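Side-chain contacts in angiotensin-converting enzyme (Anopheles gambiae, PDB 6S1Y), which probably cleaves peptides as a zinc-dependent metallopeptidase of the angiotensin-converting enzyme family: residues W257-D262 against N348-F353; L272-D277 against F421-V426; H400-K403 against K408-E411; Q506-A511 against N528-Y533. All blocks are in the same frame, centred on the assembly; numbering follows the deposited sequence.

Overall arrangement
Starting from the N terminus, contacts 1 and 2 open in the loop that precedes helix 276-281. Helix 349-368 closes contact 1 over 85 intervening residues, and helix 414-429 closes contact 2 over 143, so the two cross. They also touch: Asp262 makes a salt bridge to Arg423, tying the loop to helix 414-429. Contact 3, nested inside the span of contact 2, links the end of helix 398-403 to the coil that follows after only four residues. Contact 4 comes later, in series, and folds the coil 528-533 back on helix 495-514. Asp531 in that coil binds His400 and Lys403, joining contact 4 to contact 3.

Contact 1 of 4, residues W257-D262 against N348-F353; sequences WDNIAD and NMREFF
Arg350 lies across the carboxylate of Asp258, its aliphatic part running past OD2 while its guanidinium goes on to Asn259. Asp258 OD2 is 3.4 Å from Arg350 CD, and the two side chains cross at about a right angle. Since OD2 sits beside the methylenes, with Arg350 NE 4.7 Å from it, the opposite charges are near each other without a salt bridge. Arg350 leaves its helix with CG anti to the backbone N (chi1 -172°), and a bend at chi3 swings the guanidinium round to Asn259. There Asn259 OD1 lies 2.9 Å from Arg350 NH2, with the amide turned steeply, 74°, against the guanidinium plane. The amide is fixed from elsewhere, because Asn259 ND2 donates to the carbonyl oxygen of Gly250. Helix 135-145 adds Thr140 and Ala144 beside Arg350. Asn348, the N-cap residue, caps the first turn of the helix: its OD1 accepts from Glu351 N at 2.8 Å in a nearly straight bond (171°), and the same oxygen lies above the Arg350 guanidinium plane, offset toward its rim. The loop before helix 276-281 thus meets the capped start of helix 349-368, the helix that carries the HExxH zinc motif, whose His357 and His361 bind the zinc ion together with Glu385, as in the gluzincin peptidases.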
loop_
_atom_site.group_PDB
_atom_site.type_symbol
_atom_site.label_atom_id
_atom_site.label_comp_id
_atom_site.label_asym_id
_atom_site.label_seq_id
_atom_site.Cartn_x
_atom_site.Cartn_y
_atom_site.Cartn_z
ATOM N N TRP A 257 -10.653 3.970 -7.575
ATOM C CA TRP A 257 -11.785 3.858 -8.477
ATOM C C TRP A 257 -11.355 3.810 -9.938
ATOM O O TRP A 257 -12.162 4.094 -10.823
ATOM C CB TRP A 257 -12.761 5.020 -8.248
ATOM C CG TRP A 257 -13.125 5.282 -6.809
ATOM C CD1 TRP A 257 -12.994 4.429 -5.749
ATOM C CD2 TRP A 257 -13.681 6.490 -6.277
ATOM N NE1 TRP A 257 -13.429 5.044 -4.592
ATOM C CE2 TRP A 257 -13.851 6.309 -4.896
ATOM C CE3 TRP A 257 -14.037 7.727 -6.842
ATOM C CZ2 TRP A 257 -14.371 7.313 -4.069
ATOM C CZ3 TRP A 257 -14.540 8.724 -6.014
ATOM C CH2 TRP A 257 -14.707 8.505 -4.651
ATOM N N ASP A 258 -10.098 3.439 -10.203
ATOM C CA ASP A 258 -9.575 3.364 -11.557
ATOM C C ASP A 258 -10.436 2.515 -12.476
ATOM O O ASP A 258 -10.559 2.827 -13.662
ATOM C CB ASP A 258 -8.135 2.823 -11.524
ATOM C CG ASP A 258 -8.014 1.483 -10.785
ATOM O OD1 ASP A 258 -8.407 1.399 -9.589
ATOM O OD2 ASP A 258 -7.515 0.514 -11.395
ATOM N N ASN A 259 -11.064 1.454 -11.953
ATOM C CA ASN A 259 -11.844 0.553 -12.804
ATOM C C ASN A 259 -13.149 1.154 -13.311
ATOM O O ASN A 259 -13.736 0.605 -14.250
ATOM C CB ASN A 259 -12.165 -0.752 -12.066
ATOM C CG ASN A 259 -10.960 -1.652 -11.927
ATOM O OD1 ASN A 259 -10.185 -1.812 -12.873
ATOM N ND2 ASN A 259 -10.775 -2.229 -10.737
ATOM N N ILE A 260 -13.631 2.256 -12.736
ATOM C CA ILE A 260 -14.778 2.935 -13.319
ATOM C C ILE A 260 -14.378 4.248 -13.991
ATOM O O ILE A 260 -15.243 5.091 -14.273
ATOM C CB ILE A 260 -15.901 3.144 -12.293
ATOM C CG1 ILE A 260 -15.440 3.881 -11.040
ATOM C CG2 ILE A 260 -16.498 1.789 -11.882
ATOM C CD1 ILE A 260 -15.317 5.390 -11.209
ATOM N N ALA A 261 -13.088 4.440 -14.284
ATOM C CA ALA A 261 -12.655 5.703 -14.882
ATOM C C ALA A 261 -13.289 5.919 -16.253
ATOM O O ALA A 261 -13.851 6.983 -16.527
ATOM C CB ALA A 261 -11.134 5.762 -14.988
ATOM N N ASP A 262 -13.207 4.922 -17.142
ATOM C CA ASP A 262 -13.765 5.103 -18.476
ATOM C C ASP A 262 -15.281 5.181 -18.425
ATOM O O ASP A 262 -15.883 5.997 -19.125
ATOM C CB ASP A 262 -13.330 3.968 -19.411
ATOM C CG ASP A 262 -11.857 4.053 -19.786
ATOM O OD1 ASP A 262 -11.193 5.059 -19.425
ATOM O OD2 ASP A 262 -11.352 3.112 -20.429
ATOM N N ASN A 348 -3.311 -6.810 -17.322
ATOM C CA ASN A 348 -4.083 -5.584 -17.486
ATOM C C ASN A 348 -3.261 -4.428 -16.932
ATOM O O ASN A 348 -2.216 -4.623 -16.302
ATOM C CB ASN A 348 -5.461 -5.672 -16.805
ATOM C CG ASN A 348 -5.360 -5.934 -15.314
ATOM O OD1 ASN A 348 -4.837 -5.113 -14.561
ATOM N ND2 ASN A 348 -5.856 -7.079 -14.882
ATOM N N MET A 349 -3.758 -3.212 -17.165
ATOM C CA MET A 349 -2.993 -2.019 -16.806
ATOM C C MET A 349 -2.859 -1.865 -15.296
ATOM O O MET A 349 -1.775 -1.553 -14.793
ATOM C CB MET A 349 -3.655 -0.773 -17.405
ATOM C CG MET A 349 -2.871 0.503 -17.165
ATOM S SD MET A 349 -3.530 1.955 -18.041
ATOM C CE MET A 349 -5.028 2.265 -17.119
ATOM N N ARG A 350 -3.955 -2.060 -14.557
ATOM C CA ARG A 350 -3.898 -2.018 -13.096
ATOM C C ARG A 350 -2.744 -2.877 -12.574
ATOM O O ARG A 350 -1.880 -2.399 -11.831
ATOM C CB ARG A 350 -5.246 -2.488 -12.540
ATOM C CG ARG A 350 -5.451 -2.340 -11.039
ATOM C CD ARG A 350 -6.878 -2.745 -10.667
ATOM N NE ARG A 350 -7.126 -4.176 -10.884
ATOM C CZ ARG A 350 -7.728 -4.702 -11.950
ATOM N NH1 ARG A 350 -7.888 -6.023 -12.023
ATOM N NH2 ARG A 350 -8.175 -3.925 -12.953
ATOM N N GLU A 351 -2.697 -4.141 -12.991
ATOM C CA GLU A 351 -1.650 -5.047 -12.536
ATOM C C GLU A 351 -0.268 -4.602 -13.017
ATOM O O GLU A 351 0.730 -4.805 -12.318
ATOM C CB GLU A 351 -1.956 -6.470 -13.025
ATOM C CG GLU A 351 -3.156 -7.158 -12.362
ATOM C CD GLU A 351 -2.780 -7.960 -11.115
ATOM O OE1 GLU A 351 -3.698 -8.438 -10.407
ATOM O OE2 GLU A 351 -1.582 -8.113 -10.832
ATOM N N PHE A 352 -0.185 -3.990 -14.194
ATOM C CA PHE A 352 1.085 -3.431 -14.649
ATOM C C PHE A 352 1.651 -2.443 -13.638
ATOM O O PHE A 352 2.863 -2.427 -13.408
ATOM C CB PHE A 352 0.889 -2.754 -16.008
ATOM C CG PHE A 352 2.151 -2.605 -16.820
ATOM C CD1 PHE A 352 3.174 -3.544 -16.754
ATOM C CD2 PHE A 352 2.300 -1.531 -17.679
ATOM C CE1 PHE A 352 4.331 -3.411 -17.538
ATOM C CE2 PHE A 352 3.459 -1.385 -18.462
ATOM C CZ PHE A 352 4.468 -2.333 -18.393
ATOM N N PHE A 353 0.792 -1.596 -13.029
ATOM C CA PHE A 353 1.258 -0.670 -11.995
ATOM C C PHE A 353 1.627 -1.406 -10.712
ATOM O O PHE A 353 2.577 -1.018 -10.026
ATOM C CB PHE A 353 0.197 0.413 -11.690
ATOM C CG PHE A 353 -0.056 1.321 -12.844
ATOM C CD1 PHE A 353 1.004 1.932 -13.508
ATOM C CD2 PHE A 353 -1.345 1.514 -13.323
ATOM C CE1 PHE A 353 0.776 2.734 -14.609
ATOM C CE2 PHE A 353 -1.578 2.314 -14.420
ATOM C CZ PHE A 353 -0.521 2.927 -15.069
#

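Contact 2 of 4, residues L272-D277 against F421-V426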
loop_
_atom_site.group_PDB
_atom_site.type_symbol
_atom_site.label_atom_id
_atom_site.label_comp_id
_atom_site.label_asym_id
_atom_site.label_seq_id
_atom_site.Cartn_x
_atom_site.Cartn_y
_atom_site.Cartn_z
ATOM N N LEU A 272 -9.009 7.746 -24.574
ATOM C CA LEU A 272 -8.931 7.216 -23.223
ATOM C C LEU A 272 -7.587 6.507 -23.028
ATOM O O LEU A 272 -6.872 6.201 -23.984
ATOM C CB LEU A 272 -10.098 6.258 -22.971
ATOM C CG LEU A 272 -11.465 6.905 -23.186
ATOM C CD1 LEU A 272 -12.579 5.928 -22.885
ATOM C CD2 LEU A 272 -11.646 8.144 -22.313
ATOM N N LEU A 273 -7.241 6.262 -21.773
ATOM C CA LEU A 273 -5.889 5.859 -21.417
ATOM C C LEU A 273 -5.839 4.535 -20.659
ATOM O O LEU A 273 -5.004 4.376 -19.765
ATOM C CB LEU A 273 -5.221 6.955 -20.589
ATOM C CG LEU A 273 -5.049 8.278 -21.327
ATOM C CD1 LEU A 273 -4.814 9.367 -20.297
ATOM C CD2 LEU A 273 -3.910 8.207 -22.320
ATOM N N ASP A 274 -6.727 3.598 -20.977
ATOM C CA ASP A 274 -6.606 2.224 -20.502
ATOM C C ASP A 274 -5.950 1.389 -21.611
ATOM O O ASP A 274 -6.547 1.164 -22.668
ATOM C CB ASP A 274 -7.960 1.636 -20.112
ATOM C CG ASP A 274 -7.829 0.275 -19.443
ATOM O OD1 ASP A 274 -6.688 -0.240 -19.373
ATOM O OD2 ASP A 274 -8.864 -0.272 -18.978
ATOM N N VAL A 275 -4.736 0.924 -21.350
ATOM C CA VAL A 275 -3.925 0.219 -22.320
ATOM C C VAL A 275 -4.085 -1.298 -22.194
ATOM O O VAL A 275 -3.279 -2.051 -22.743
ATOM C CB VAL A 275 -2.455 0.620 -22.236
ATOM C CG1 VAL A 275 -2.316 2.101 -22.308
ATOM C CG2 VAL A 275 -1.823 0.085 -20.942
ATOM N N THR A 276 -5.097 -1.755 -21.460
ATOM C CA THR A 276 -5.265 -3.181 -21.259
ATOM C C THR A 276 -5.448 -3.906 -22.585
ATOM O O THR A 276 -4.809 -4.938 -22.831
ATOM C CB THR A 276 -6.454 -3.472 -20.346
ATOM O OG1 THR A 276 -6.162 -2.996 -19.024
ATOM C CG2 THR A 276 -6.728 -4.976 -20.300
ATOM N N ASP A 277 -6.328 -3.394 -23.449
ATOM C CA ASP A 277 -6.609 -4.091 -24.698
ATOM C C ASP A 277 -5.374 -4.174 -25.594
ATOM O O ASP A 277 -5.199 -5.158 -26.320
ATOM C CB ASP A 277 -7.754 -3.408 -25.449
ATOM C CG ASP A 277 -9.085 -3.544 -24.732
ATOM O OD1 ASP A 277 -9.165 -4.293 -23.731
ATOM O OD2 ASP A 277 -10.059 -2.884 -25.164
ATOM N N PHE A 421 -6.257 13.669 -16.585
ATOM C CA PHE A 421 -6.268 14.143 -15.200
ATOM C C PHE A 421 -7.323 13.407 -14.375
ATOM O O PHE A 421 -7.116 13.095 -13.192
ATOM C CB PHE A 421 -6.555 15.653 -15.151
ATOM C CG PHE A 421 -5.572 16.512 -15.908
ATOM C CD1 PHE A 421 -4.272 16.085 -16.166
ATOM C CD2 PHE A 421 -5.959 17.760 -16.372
ATOM C CE1 PHE A 421 -3.368 16.900 -16.896
ATOM C CE2 PHE A 421 -5.072 18.587 -17.088
ATOM C CZ PHE A 421 -3.776 18.160 -17.343
ATOM N N TYR A 422 -8.486 13.163 -14.976
ATOM C CA TYR A 422 -9.566 12.478 -14.280
ATOM C C TYR A 422 -9.147 11.075 -13.885
ATOM O O TYR A 422 -9.247 10.691 -12.715
ATOM C CB TYR A 422 -10.798 12.436 -15.172
ATOM C CG TYR A 422 -11.970 11.751 -14.562
ATOM C CD1 TYR A 422 -12.701 12.368 -13.527
ATOM C CD2 TYR A 422 -12.367 10.483 -14.990
ATOM C CE1 TYR A 422 -13.792 11.739 -12.948
ATOM C CE2 TYR A 422 -13.474 9.852 -14.431
ATOM C CZ TYR A 422 -14.176 10.485 -13.403
ATOM O OH TYR A 422 -15.257 9.881 -12.825
ATOM N N ARG A 423 -8.673 10.292 -14.848
ATOM C CA ARG A 423 -8.189 8.961 -14.528
ATOM C C ARG A 423 -7.198 9.009 -13.373
ATOM O O ARG A 423 -7.304 8.227 -12.419
ATOM C CB ARG A 423 -7.541 8.313 -15.757
ATOM C CG ARG A 423 -6.873 6.961 -15.414
ATOM C CD ARG A 423 -6.429 6.178 -16.639
ATOM N NE ARG A 423 -7.575 5.557 -17.293
ATOM C CZ ARG A 423 -8.114 4.400 -16.913
ATOM N NH1 ARG A 423 -7.598 3.719 -15.901
ATOM N NH2 ARG A 423 -9.168 3.922 -17.563
ATOM N N ALA A 424 -6.218 9.928 -13.436
ATOM C CA ALA A 424 -5.252 9.991 -12.343
ATOM C C ALA A 424 -5.953 10.262 -11.003
ATOM O O ALA A 424 -5.627 9.640 -9.989
ATOM C CB ALA A 424 -4.182 11.052 -12.625
ATOM N N GLY A 425 -6.918 11.188 -10.983
ATOM C CA GLY A 425 -7.611 11.494 -9.739
ATOM C C GLY A 425 -8.330 10.295 -9.149
ATOM O O GLY A 425 -8.256 10.044 -7.935
ATOM N N VAL A 426 -9.039 9.537 -9.988
ATOM C CA VAL A 426 -9.823 8.442 -9.445
ATOM C C VAL A 426 -8.942 7.249 -9.127
ATOM O O VAL A 426 -9.363 6.348 -8.399
ATOM C CB VAL A 426 -10.975 8.032 -10.385
ATOM C CG1 VAL A 426 -11.984 9.158 -10.485
ATOM C CG2 VAL A 426 -10.479 7.655 -11.774
HETATM O O HOH W 1 -9.067 6.876 -19.393
HETATM O O HOH W 2 -8.912 1.030 -16.067
#
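Arg423 meets Leu273 and Asp274 by van der Waals contact, through water and by charge. The packing comes first: Leu273 CB touches Arg423 CD at 4.2 Å, and the main chain of Leu273-Asp274 runs over one face of the guanidinium, with Asp274 CB 3.6 Å from Arg423 NH2. The near-extended start of the Arg423 chain (chi1 174°) crosses the gap from helix 414-429, and the turn at chi3 lays its flat end against this loop. Two waters supply the bridging bonds at the guanidinium edge, both in its plane. One accepts from Arg423 NE at 2.9 Å and from Leu273 N. The other accepts from Arg423 NH1 at 3.0 Å and donates weakly to Asp274 OD2. As for charge, Asp274 OD2 is 4.4 Å from Arg423 NH2 and no N-H points at it directly; the two groups are linked by the second water and by charge. The direct ionic partner of the arginine is Asp262, which pairs with NH2. Asp274 OD1 accepts from Thr276 OG1 at 2.8 Å and also from Thr276 N, met from above the carboxylate plane; the second bond makes an Asx turn where helix 276-281 begins. With one carboxylate paired directly and a second linked weakly through water, the positive charge of Arg423 is probably well compensated at this partly buried junction.

Contact 3 of 4, residues H400-K403 against K408-E411; sequences HLKK and KDYE
Lys402 is the side chain of helix 398-403 that meets the following coil, at Asp409 and Tyr410. Earlier in the helix, His400 turns elsewhere, its ND1 hydrogen-bonded to Asp531 OD2 and its ring edge-to-face with Tyr533, and Leu401 packs on Val275 and Leu407. Lys402 then directs its chain toward 408-411. It sets out beside its own backbone N (chi1 -84°), and the kink at chi3 brings CE alongside Tyr410 CE1 and leaves NZ on the side of Asp409 OD1. Lys402 CD lies 3.9 Å from Asp409 OD1, and Lys402 NZ is 4.1 Å from the same oxygen, too far for a salt bridge, so any attraction is probably a weak one between charges at the surface. On its other contact, Lys402 CE comes within 4.1 Å of Tyr410 CE1, approaching the ring obliquely, with the two side chains crossing at about a right angle. Asp409 OD1 is also engaged within the coil, accepting from Tyr410 N at 2.8 Å on its anti side; the bond is bent, at 139°, and holds the carboxylate beside the next residue of the chain. Lys403, last of the helix, departs from the contact to make a salt bridge with Asp531. The arrangement is that of a short surface connection between two consecutive helices, 398-403 and 414-429, in this largely alpha-helical peptidase, where a lysine near the helix end reaches across to the coil that leads on to the next helix.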
loop_
_atom_site.group_PDB
_atom_site.type_symbol
_atom_site.label_atom_id
_atom_site.label_comp_id
_atom_site.label_asym_id
_atom_site.label_seq_id
_atom_site.Cartn_x
_atom_site.Cartn_y
_atom_site.Cartn_z
ATOM N N HIS A 400 5.021 8.283 -22.138
ATOM C CA HIS A 400 5.705 7.004 -21.979
ATOM C C HIS A 400 4.955 5.874 -22.671
ATOM O O HIS A 400 5.565 5.032 -23.351
ATOM C CB HIS A 400 5.878 6.690 -20.494
ATOM C CG HIS A 400 6.732 5.490 -20.231
ATOM N ND1 HIS A 400 8.102 5.571 -20.090
ATOM C CD2 HIS A 400 6.416 4.178 -20.106
ATOM C CE1 HIS A 400 8.594 4.360 -19.882
ATOM N NE2 HIS A 400 7.592 3.498 -19.891
ATOM N N LEU A 401 3.635 5.825 -22.510
ATOM C CA LEU A 401 2.869 4.746 -23.120
ATOM C C LEU A 401 2.981 4.777 -24.634
ATOM O O LEU A 401 2.852 3.739 -25.286
ATOM C CB LEU A 401 1.409 4.849 -22.695
ATOM C CG LEU A 401 1.196 4.781 -21.178
ATOM C CD1 LEU A 401 -0.193 5.268 -20.797
ATOM C CD2 LEU A 401 1.462 3.343 -20.688
ATOM N N LYS A 402 3.185 5.963 -25.213
ATOM C CA LYS A 402 3.421 6.047 -26.654
ATOM C C LYS A 402 4.805 5.503 -27.002
ATOM O O LYS A 402 4.942 4.670 -27.903
ATOM C CB LYS A 402 3.241 7.491 -27.133
ATOM C CG LYS A 402 1.782 7.861 -27.414
ATOM C CD LYS A 402 1.643 9.129 -28.260
ATOM C CE LYS A 402 1.600 10.384 -27.403
ATOM N NZ LYS A 402 2.145 11.577 -28.127
ATOM N N LYS A 403 5.832 5.911 -26.252
ATOM C CA LYS A 403 7.175 5.367 -26.439
ATOM C C LYS A 403 7.153 3.842 -26.550
ATOM O O LYS A 403 7.630 3.266 -27.531
ATOM C CB LYS A 403 8.084 5.781 -25.279
ATOM C CG LYS A 403 8.701 7.158 -25.390
ATOM C CD LYS A 403 9.547 7.480 -24.151
ATOM C CE LYS A 403 9.783 8.992 -24.021
ATOM N NZ LYS A 403 10.115 9.414 -22.626
ATOM N N LYS A 408 -1.715 4.136 -28.998
ATOM C CA LYS A 408 -1.642 4.591 -30.379
ATOM C C LYS A 408 -1.704 6.114 -30.423
ATOM O O LYS A 408 -2.220 6.771 -29.514
ATOM C CB LYS A 408 -2.782 3.989 -31.200
ATOM C CG LYS A 408 -2.850 2.456 -31.141
ATOM C CD LYS A 408 -1.596 1.822 -31.732
ATOM C CE LYS A 408 -1.056 0.699 -30.843
ATOM N NZ LYS A 408 0.347 0.294 -31.219
ATOM N N ASP A 409 -1.166 6.681 -31.496
ATOM C CA ASP A 409 -1.118 8.130 -31.581
ATOM C C ASP A 409 -2.532 8.689 -31.734
ATOM O O ASP A 409 -3.463 8.004 -32.163
ATOM C CB ASP A 409 -0.233 8.587 -32.738
ATOM C CG ASP A 409 0.482 9.898 -32.431
ATOM O OD1 ASP A 409 0.045 10.615 -31.503
ATOM O OD2 ASP A 409 1.486 10.212 -33.108
ATOM N N TYR A 410 -2.684 9.952 -31.359
ATOM C CA TYR A 410 -3.992 10.586 -31.349
ATOM C C TYR A 410 -3.779 12.091 -31.311
ATOM O O TYR A 410 -2.732 12.575 -30.870
ATOM C CB TYR A 410 -4.812 10.131 -30.134
ATOM C CG TYR A 410 -4.106 10.501 -28.854
ATOM C CD1 TYR A 410 -3.187 9.635 -28.269
ATOM C CD2 TYR A 410 -4.304 11.742 -28.268
ATOM C CE1 TYR A 410 -2.503 9.983 -27.113
ATOM C CE2 TYR A 410 -3.629 12.100 -27.107
ATOM C CZ TYR A 410 -2.729 11.214 -26.531
ATOM O OH TYR A 410 -2.061 11.583 -25.380
ATOM N N GLU A 411 -4.794 12.824 -31.753
ATOM C CA GLU A 411 -4.771 14.270 -31.631
ATOM C C GLU A 411 -4.997 14.668 -30.172
ATOM O O GLU A 411 -6.011 14.298 -29.564
ATOM C CB GLU A 411 -5.841 14.883 -32.526
ATOM C CG GLU A 411 -5.756 16.413 -32.624
ATOM C CD GLU A 411 -4.415 16.904 -33.165
ATOM O OE1 GLU A 411 -3.810 16.198 -34.016
ATOM O OE2 GLU A 411 -3.976 17.995 -32.730
#

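Contact 4 of 4, residues Q506-A511 against N528-Y533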
loop_
_atom_site.group_PDB
_atom_site.type_symbol
_atom_site.label_atom_id
_atom_site.label_comp_id
_atom_site.label_asym_id
_atom_site.label_seq_id
_atom_site.Cartn_x
_atom_site.Cartn_y
_atom_site.Cartn_z
ATOM N N GLN A 506 6.408 14.442 -4.095
ATOM C CA GLN A 506 7.643 15.182 -3.839
ATOM C C GLN A 506 8.826 14.530 -4.548
ATOM O O GLN A 506 9.628 15.216 -5.184
ATOM C CB GLN A 506 7.881 15.273 -2.334
ATOM C CG GLN A 506 6.770 16.005 -1.598
ATOM C CD GLN A 506 7.004 16.111 -0.125
ATOM O OE1 GLN A 506 6.370 15.404 0.678
ATOM N NE2 GLN A 506 7.893 17.008 0.267
ATOM N N PHE A 507 8.935 13.202 -4.469
ATOM C CA PHE A 507 9.996 12.473 -5.163
ATOM C C PHE A 507 9.860 12.635 -6.676
ATOM O O PHE A 507 10.842 12.907 -7.380
ATOM C CB PHE A 507 9.942 10.987 -4.787
ATOM C CG PHE A 507 10.232 10.689 -3.325
ATOM C CD1 PHE A 507 10.850 11.614 -2.509
ATOM C CD2 PHE A 507 9.923 9.451 -2.797
ATOM C CE1 PHE A 507 11.142 11.308 -1.191
ATOM C CE2 PHE A 507 10.207 9.137 -1.476
ATOM C CZ PHE A 507 10.812 10.064 -0.670
ATOM N N HIS A 508 8.641 12.459 -7.200
ATOM C CA HIS A 508 8.408 12.605 -8.636
ATOM C C HIS A 508 8.801 13.993 -9.124
ATOM O O HIS A 508 9.400 14.135 -10.196
ATOM C CB HIS A 508 6.935 12.327 -8.934
ATOM C CG HIS A 508 6.535 12.501 -10.372
ATOM N ND1 HIS A 508 6.988 11.678 -11.374
ATOM C CD2 HIS A 508 5.675 13.364 -10.959
ATOM C CE1 HIS A 508 6.436 12.028 -12.520
ATOM N NE2 HIS A 508 5.640 13.055 -12.296
ATOM N N ARG A 509 8.443 15.030 -8.370
ATOM C CA ARG A 509 8.771 16.390 -8.778
ATOM C C ARG A 509 10.279 16.582 -8.845
ATOM O O ARG A 509 10.793 17.178 -9.800
ATOM C CB ARG A 509 8.152 17.387 -7.802
ATOM C CG ARG A 509 8.556 18.853 -8.045
ATOM C CD ARG A 509 7.705 19.827 -7.252
ATOM N NE ARG A 509 7.903 19.691 -5.820
ATOM C CZ ARG A 509 7.224 20.368 -4.903
ATOM N NH1 ARG A 509 6.289 21.242 -5.276
ATOM N NH2 ARG A 509 7.475 20.170 -3.615
ATOM N N ALA A 510 11.000 16.085 -7.840
ATOM C CA ALA A 510 12.450 16.209 -7.830
ATOM C C ALA A 510 13.079 15.432 -8.975
ATOM O O ALA A 510 14.026 15.906 -9.610
ATOM C CB ALA A 510 12.996 15.729 -6.485
ATOM N N ALA A 511 12.561 14.246 -9.276
ATOM C CA ALA A 511 13.174 13.456 -10.338
ATOM C C ALA A 511 12.901 14.056 -11.709
ATOM O O ALA A 511 13.765 14.001 -12.594
ATOM C CB ALA A 511 12.675 12.009 -10.280
ATOM N N ASN A 528 2.342 16.478 -14.752
ATOM C CA ASN A 528 1.401 15.517 -15.306
ATOM C C ASN A 528 1.874 14.868 -16.596
ATOM O O ASN A 528 1.323 13.828 -16.979
ATOM C CB ASN A 528 0.049 16.200 -15.564
ATOM C CG ASN A 528 -0.497 16.853 -14.330
ATOM O OD1 ASN A 528 -0.109 17.970 -13.980
ATOM N ND2 ASN A 528 -1.369 16.147 -13.627
ATOM N N ASN A 529 2.869 15.442 -17.277
ATOM C CA ASN A 529 3.369 14.864 -18.523
ATOM C C ASN A 529 4.853 14.508 -18.460
ATOM O O ASN A 529 5.462 14.259 -19.506
ATOM C CB ASN A 529 3.096 15.810 -19.707
ATOM C CG ASN A 529 3.822 17.149 -19.593
ATOM O OD1 ASN A 529 4.690 17.336 -18.735
ATOM N ND2 ASN A 529 3.465 18.091 -20.467
ATOM N N CYS A 530 5.444 14.458 -17.265
ATOM C CA CYS A 530 6.861 14.146 -17.115
ATOM C C CYS A 530 7.117 12.648 -17.183
ATOM O O CYS A 530 6.433 11.867 -16.519
ATOM C CB CYS A 530 7.385 14.664 -15.777
ATOM S SG CYS A 530 8.656 13.521 -15.046
ATOM N N ASP A 531 8.130 12.252 -17.956
ATOM C CA ASP A 531 8.607 10.871 -18.014
ATOM C C ASP A 531 10.100 10.857 -17.687
ATOM O O ASP A 531 10.903 11.443 -18.423
ATOM C CB ASP A 531 8.349 10.266 -19.394
ATOM C CG ASP A 531 8.705 8.795 -19.464
ATOM O OD1 ASP A 531 8.976 8.218 -18.398
ATOM O OD2 ASP A 531 8.705 8.199 -20.570
ATOM N N ILE A 532 10.478 10.186 -16.593
ATOM C CA ILE A 532 11.885 10.132 -16.214
ATOM C C ILE A 532 12.573 8.894 -16.779
ATOM O O ILE A 532 13.691 8.555 -16.373
ATOM C CB ILE A 532 12.072 10.169 -14.688
ATOM C CG1 ILE A 532 11.582 8.867 -14.042
ATOM C CG2 ILE A 532 11.378 11.365 -14.098
ATOM C CD1 ILE A 532 11.922 8.793 -12.565
ATOM N N TYR A 533 11.905 8.192 -17.687
ATOM C CA TYR A 533 12.527 7.071 -18.387
ATOM C C TYR A 533 13.828 7.501 -19.066
ATOM O O TYR A 533 13.848 8.462 -19.843
ATOM C CB TYR A 533 11.531 6.520 -19.420
ATOM C CG TYR A 533 11.963 5.277 -20.171
ATOM C CD1 TYR A 533 12.273 4.100 -19.501
ATOM C CD2 TYR A 533 12.029 5.270 -21.566
ATOM C CE1 TYR A 533 12.665 2.940 -20.206
ATOM C CE2 TYR A 533 12.410 4.127 -22.278
ATOM C CZ TYR A 533 12.724 2.968 -21.596
ATOM O OH TYR A 533 13.093 1.847 -22.316
#
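Ala511 and Ile532 form the apolar half of this buried contact, whereas His508 and Cys530 meet beside it through a ring and a sulfur. The methyl of Ala511 faces both branches of the isoleucine: CB lies 4.0 Å from Ile532 CD1 and 4.1 Å from Ile532 CG2, while CG2 also rests 3.9 Å from Ala511 O. With CG1 between its backbone N and carbonyl carbon (chi1 70°), Ile532 brings both branches against the helix. The other half centres on Cys530 SG, 3.7 Å from His508 CE1. The sulfur stands 46° off the ring normal, an oblique sulfur-aromatic contact and not a stack. His508 NE2 donates to the carbonyl oxygen of Leu527, the residue before Asn528. On the looser side Asn529, partly exposed, points away from the helix. Asp531 also points away, but into buried surroundings toward His400 and Lys403; its OD1 accepts from Tyr533 N at 3.0 Å in an Asx turn. Cys530 is joined by a disulfide to Cys512, the residue after Ala511. Covalent closure, an imidazole tied to Leu527 and methyl packing therefore act together, implying that the coil is held firmly on helix 495-514 without direct polar bonds between these two segments.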